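Local coordinates for protein manganese-dependent ADP-ribose/CDP-alcohol diphosphatase (Danio rerio, PDB 2NXF) that probably hydrolyses ADP-ribose, CDP-choline and related CDP-alcohols at a dinuclear metal centre of the calcineurin-like phosphoesterase type, at residues Ser124-Glu135 against Ser202-Val212. Sequence-based numbering, arbitrary orientation. Where two conformers were deposited one is given.
Sequences SDLIGDDIYAYE and SEQQLQWLDAV
The indole of Trp208 reaches out from the helix and ends in a short chain of hydrogen bonds: its NE1 donates to Ser124 OG (2.9 Å, 161° at the hydrogen), nearly in the ring plane, and that hydroxyl donates in turn to Glu135 OE1, 2.7 Å from OG. With both roles of OG used, the hydroxyl ties the edge of the helix residue to two paired strands at once. The other carboxylate oxygen of Glu135 makes a salt bridge to Arg143.

The indole is also sandwiched. Leu126 lies across one face, its CD2 3.7 Å from the centroid of the five-membered ring in a CH-pi contact; Val212 CG2, one helical turn on, sits over the opposite face toward the rim. Farther round, Ala133 CB comes within 3.7 Å of Trp208 CZ3. Glu135 CG, set between the backbone N and the carbonyl carbon, lies 3.5 Å from Trp208 CZ2, and the bend at chi2 (95°) then turns OE1 back to the serine. Were Trp208 replaced by an alanine, Ser124 OG would probably lose its indole donor and a gap would be likely to open between Leu126 and Val212.

Toward the start of the helix, the amide of Gln205 crosses Ile131 at a slant, with NE2 3.7 Å from Ile131 CG2; the chain is extended beyond CG, and OE1 accepts from the backbone N of Asp148 while NE2 bonds to the carboxylate of Asp151. Asp151 also holds Ser202, the N-cap residue, whose OG accepts from Gln205 N. At the solvent-facing end a water donates to both Asp129 O and Gln204 OE1.

Helix 203-219 thus packs against the hairpin-like pair 124-125 and 134-139 at the margin of the seven-stranded mixed sheet; strand 142-146 continues the surface through Val145, which touches Trp208, Val212 and Glu135, and helix 245-253 meets the helix through Leu206 and Leu209.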
# COMPACT_ATOMS: atom_id res chain seq x y z
N SER A 124 -15.02 1.53 11.27
CA SER A 124 -14.42 2.51 12.18
C SER A 124 -13.23 3.10 11.44
O SER A 124 -12.76 2.56 10.42
CB SER A 124 -13.96 1.85 13.49
OG SER A 124 -12.88 0.94 13.27
N ASP A 125 -12.72 4.22 11.95
CA ASP A 125 -11.53 4.80 11.35
C ASP A 125 -10.76 5.57 12.41
O ASP A 125 -11.30 5.87 13.49
CB ASP A 125 -11.90 5.70 10.15
CG ASP A 125 -12.64 6.97 10.56
OD1 ASP A 125 -12.04 7.85 11.22
OD2 ASP A 125 -13.85 7.10 10.23
N LEU A 126 -9.53 5.93 12.08
CA LEU A 126 -8.68 6.67 13.01
C LEU A 126 -8.42 8.12 12.59
O LEU A 126 -7.49 8.75 13.08
CB LEU A 126 -7.35 5.94 13.16
CG LEU A 126 -7.46 4.50 13.67
CD1 LEU A 126 -6.07 3.93 13.88
CD2 LEU A 126 -8.25 4.43 14.97
N ILE A 127 -9.25 8.63 11.68
CA ILE A 127 -9.06 9.99 11.15
C ILE A 127 -9.08 11.03 12.27
O ILE A 127 -8.29 11.99 12.27
CB ILE A 127 -10.15 10.37 10.09
CG1 ILE A 127 -10.15 9.40 8.90
CG2 ILE A 127 -9.95 11.80 9.58
CD1 ILE A 127 -8.86 9.21 8.27
N GLY A 128 -9.96 10.83 13.25
CA GLY A 128 -10.10 11.76 14.38
C GLY A 128 -8.84 11.79 15.25
O GLY A 128 -8.63 12.74 16.02
N ASP A 129 -8.03 10.75 15.11
CA ASP A 129 -6.77 10.58 15.81
C ASP A 129 -5.57 10.95 14.93
O ASP A 129 -4.42 10.67 15.30
CB ASP A 129 -6.65 9.12 16.27
CG ASP A 129 -7.85 8.68 17.10
OD1 ASP A 129 -8.06 9.26 18.18
OD2 ASP A 129 -8.60 7.78 16.65
N ASP A 130 -5.84 11.57 13.78
CA ASP A 130 -4.80 11.95 12.80
C ASP A 130 -3.99 10.75 12.28
O ASP A 130 -2.78 10.85 12.08
CB ASP A 130 -3.89 13.07 13.37
CG ASP A 130 -3.14 13.85 12.29
OD1 ASP A 130 -3.51 13.80 11.09
OD2 ASP A 130 -2.17 14.54 12.67
N ILE A 131 -4.68 9.63 12.05
CA ILE A 131 -4.06 8.44 11.43
C ILE A 131 -5.00 8.04 10.30
O ILE A 131 -6.21 7.94 10.50
CB ILE A 131 -3.92 7.27 12.46
CG1 ILE A 131 -3.06 7.72 13.65
CG2 ILE A 131 -3.32 6.01 11.81
CD1 ILE A 131 -3.20 6.78 14.89
N TYR A 132 -4.45 7.84 9.10
CA TYR A 132 -5.29 7.53 7.94
C TYR A 132 -5.41 6.01 7.83
O TYR A 132 -4.70 5.35 7.06
CB TYR A 132 -4.71 8.15 6.66
CG TYR A 132 -5.57 7.82 5.46
CD1 TYR A 132 -6.86 8.34 5.35
CD2 TYR A 132 -5.08 6.99 4.44
CE1 TYR A 132 -7.69 7.99 4.25
CE2 TYR A 132 -5.88 6.66 3.34
CZ TYR A 132 -7.16 7.16 3.25
OH TYR A 132 -7.96 6.83 2.18
N ALA A 133 -6.31 5.47 8.64
CA ALA A 133 -6.57 4.04 8.67
C ALA A 133 -8.04 3.86 8.92
O ALA A 133 -8.66 4.62 9.69
CB ALA A 133 -5.78 3.39 9.81
N TYR A 134 -8.60 2.85 8.27
CA TYR A 134 -10.03 2.58 8.43
C TYR A 134 -10.35 1.16 8.06
O TYR A 134 -9.54 0.48 7.46
CB TYR A 134 -10.87 3.56 7.62
CG TYR A 134 -10.75 3.50 6.09
CD1 TYR A 134 -11.72 2.82 5.33
CD2 TYR A 134 -9.71 4.16 5.41
CE1 TYR A 134 -11.67 2.79 3.94
CE2 TYR A 134 -9.66 4.13 4.00
CZ TYR A 134 -10.64 3.44 3.28
OH TYR A 134 -10.62 3.41 1.89
N GLU A 135 -11.54 0.72 8.48
CA GLU A 135 -11.96 -0.64 8.20
C GLU A 135 -13.45 -0.64 7.91
O GLU A 135 -14.19 0.20 8.42
CB GLU A 135 -11.62 -1.57 9.38
CG GLU A 135 -12.12 -1.10 10.76
CD GLU A 135 -13.45 -1.68 11.19
OE1 GLU A 135 -13.91 -1.33 12.31
OE2 GLU A 135 -14.06 -2.47 10.41
N SER A 202 2.02 3.34 14.61
CA SER A 202 2.02 3.73 16.03
C SER A 202 1.37 2.65 16.92
O SER A 202 0.58 1.82 16.42
CB SER A 202 1.32 5.09 16.25
OG SER A 202 -0.10 4.96 16.12
N GLU A 203 1.70 2.68 18.21
CA GLU A 203 1.09 1.80 19.18
C GLU A 203 -0.44 1.97 19.11
O GLU A 203 -1.20 0.98 19.20
CB GLU A 203 1.64 2.11 20.58
CG GLU A 203 0.99 1.34 21.69
CD GLU A 203 1.48 1.82 23.04
OE1 GLU A 203 1.14 2.96 23.44
OE2 GLU A 203 2.20 1.06 23.72
N GLN A 204 -0.90 3.21 18.94
CA GLN A 204 -2.34 3.47 18.88
C GLN A 204 -2.95 2.73 17.68
O GLN A 204 -4.02 2.08 17.79
CB GLN A 204 -2.63 4.97 18.79
CG GLN A 204 -4.12 5.28 18.67
CD GLN A 204 -4.42 6.77 18.74
OE1 GLN A 204 -3.54 7.62 18.59
NE2 GLN A 204 -5.68 7.09 18.95
N GLN A 205 -2.26 2.82 16.53
CA GLN A 205 -2.75 2.14 15.33
C GLN A 205 -2.72 0.61 15.49
O GLN A 205 -3.66 -0.08 15.07
CB GLN A 205 -1.97 2.57 14.08
CG GLN A 205 -2.62 2.00 12.79
CD GLN A 205 -1.93 2.38 11.50
OE1 GLN A 205 -2.35 1.93 10.43
NE2 GLN A 205 -0.88 3.23 11.58
N LEU A 206 -1.65 0.09 16.08
CA LEU A 206 -1.56 -1.38 16.26
C LEU A 206 -2.61 -1.91 17.23
O LEU A 206 -3.13 -3.02 17.04
CB LEU A 206 -0.17 -1.79 16.77
CG LEU A 206 0.95 -1.53 15.75
CD1 LEU A 206 2.31 -1.58 16.51
CD2 LEU A 206 0.91 -2.52 14.62
N GLN A 207 -2.90 -1.14 18.28
CA GLN A 207 -3.91 -1.53 19.26
C GLN A 207 -5.28 -1.59 18.59
O GLN A 207 -6.07 -2.51 18.85
CB GLN A 207 -3.90 -0.56 20.46
CG GLN A 207 -2.69 -0.83 21.37
CD GLN A 207 -2.58 0.11 22.57
OE1 GLN A 207 -3.06 1.25 22.54
NE2 GLN A 207 -1.94 -0.36 23.63
N TRP A 208 -5.55 -0.65 17.69
CA TRP A 208 -6.80 -0.66 16.94
C TRP A 208 -6.88 -1.86 15.97
O TRP A 208 -7.88 -2.57 15.92
CB TRP A 208 -6.99 0.67 16.21
CG TRP A 208 -8.06 0.73 15.15
CD1 TRP A 208 -9.41 0.98 15.33
CD2 TRP A 208 -7.87 0.60 13.74
NE1 TRP A 208 -10.06 0.98 14.11
CE2 TRP A 208 -9.13 0.76 13.12
CE3 TRP A 208 -6.74 0.36 12.94
CZ2 TRP A 208 -9.30 0.67 11.74
CZ3 TRP A 208 -6.90 0.27 11.55
CH2 TRP A 208 -8.17 0.44 10.97
N LEU A 209 -5.81 -2.08 15.21
CA LEU A 209 -5.76 -3.24 14.31
C LEU A 209 -6.01 -4.53 15.12
O LEU A 209 -6.82 -5.38 14.75
CB LEU A 209 -4.38 -3.32 13.66
CG LEU A 209 -4.16 -4.59 12.83
CD1 LEU A 209 -5.18 -4.73 11.69
CD2 LEU A 209 -2.70 -4.57 12.30
N ASP A 210 -5.31 -4.67 16.24
CA ASP A 210 -5.46 -5.85 17.09
C ASP A 210 -6.92 -6.03 17.56
O ASP A 210 -7.44 -7.15 17.58
CB ASP A 210 -4.51 -5.78 18.28
CG ASP A 210 -4.55 -7.03 19.11
OD1 ASP A 210 -4.19 -8.11 18.60
OD2 ASP A 210 -4.98 -6.94 20.28
N ALA A 211 -7.57 -4.92 17.91
CA ALA A 211 -8.98 -4.94 18.34
C ALA A 211 -9.91 -5.36 17.21
O ALA A 211 -10.81 -6.19 17.40
CB ALA A 211 -9.40 -3.57 18.89
N VAL A 212 -9.70 -4.76 16.03
CA VAL A 212 -10.48 -5.12 14.82
C VAL A 212 -10.38 -6.63 14.59
O VAL A 212 -11.38 -7.32 14.38
CB VAL A 212 -10.01 -4.31 13.59
CG1 VAL A 212 -10.69 -4.80 12.30
CG2 VAL A 212 -10.33 -2.82 13.80
O HOH W 1 -3.86 10.59 18.14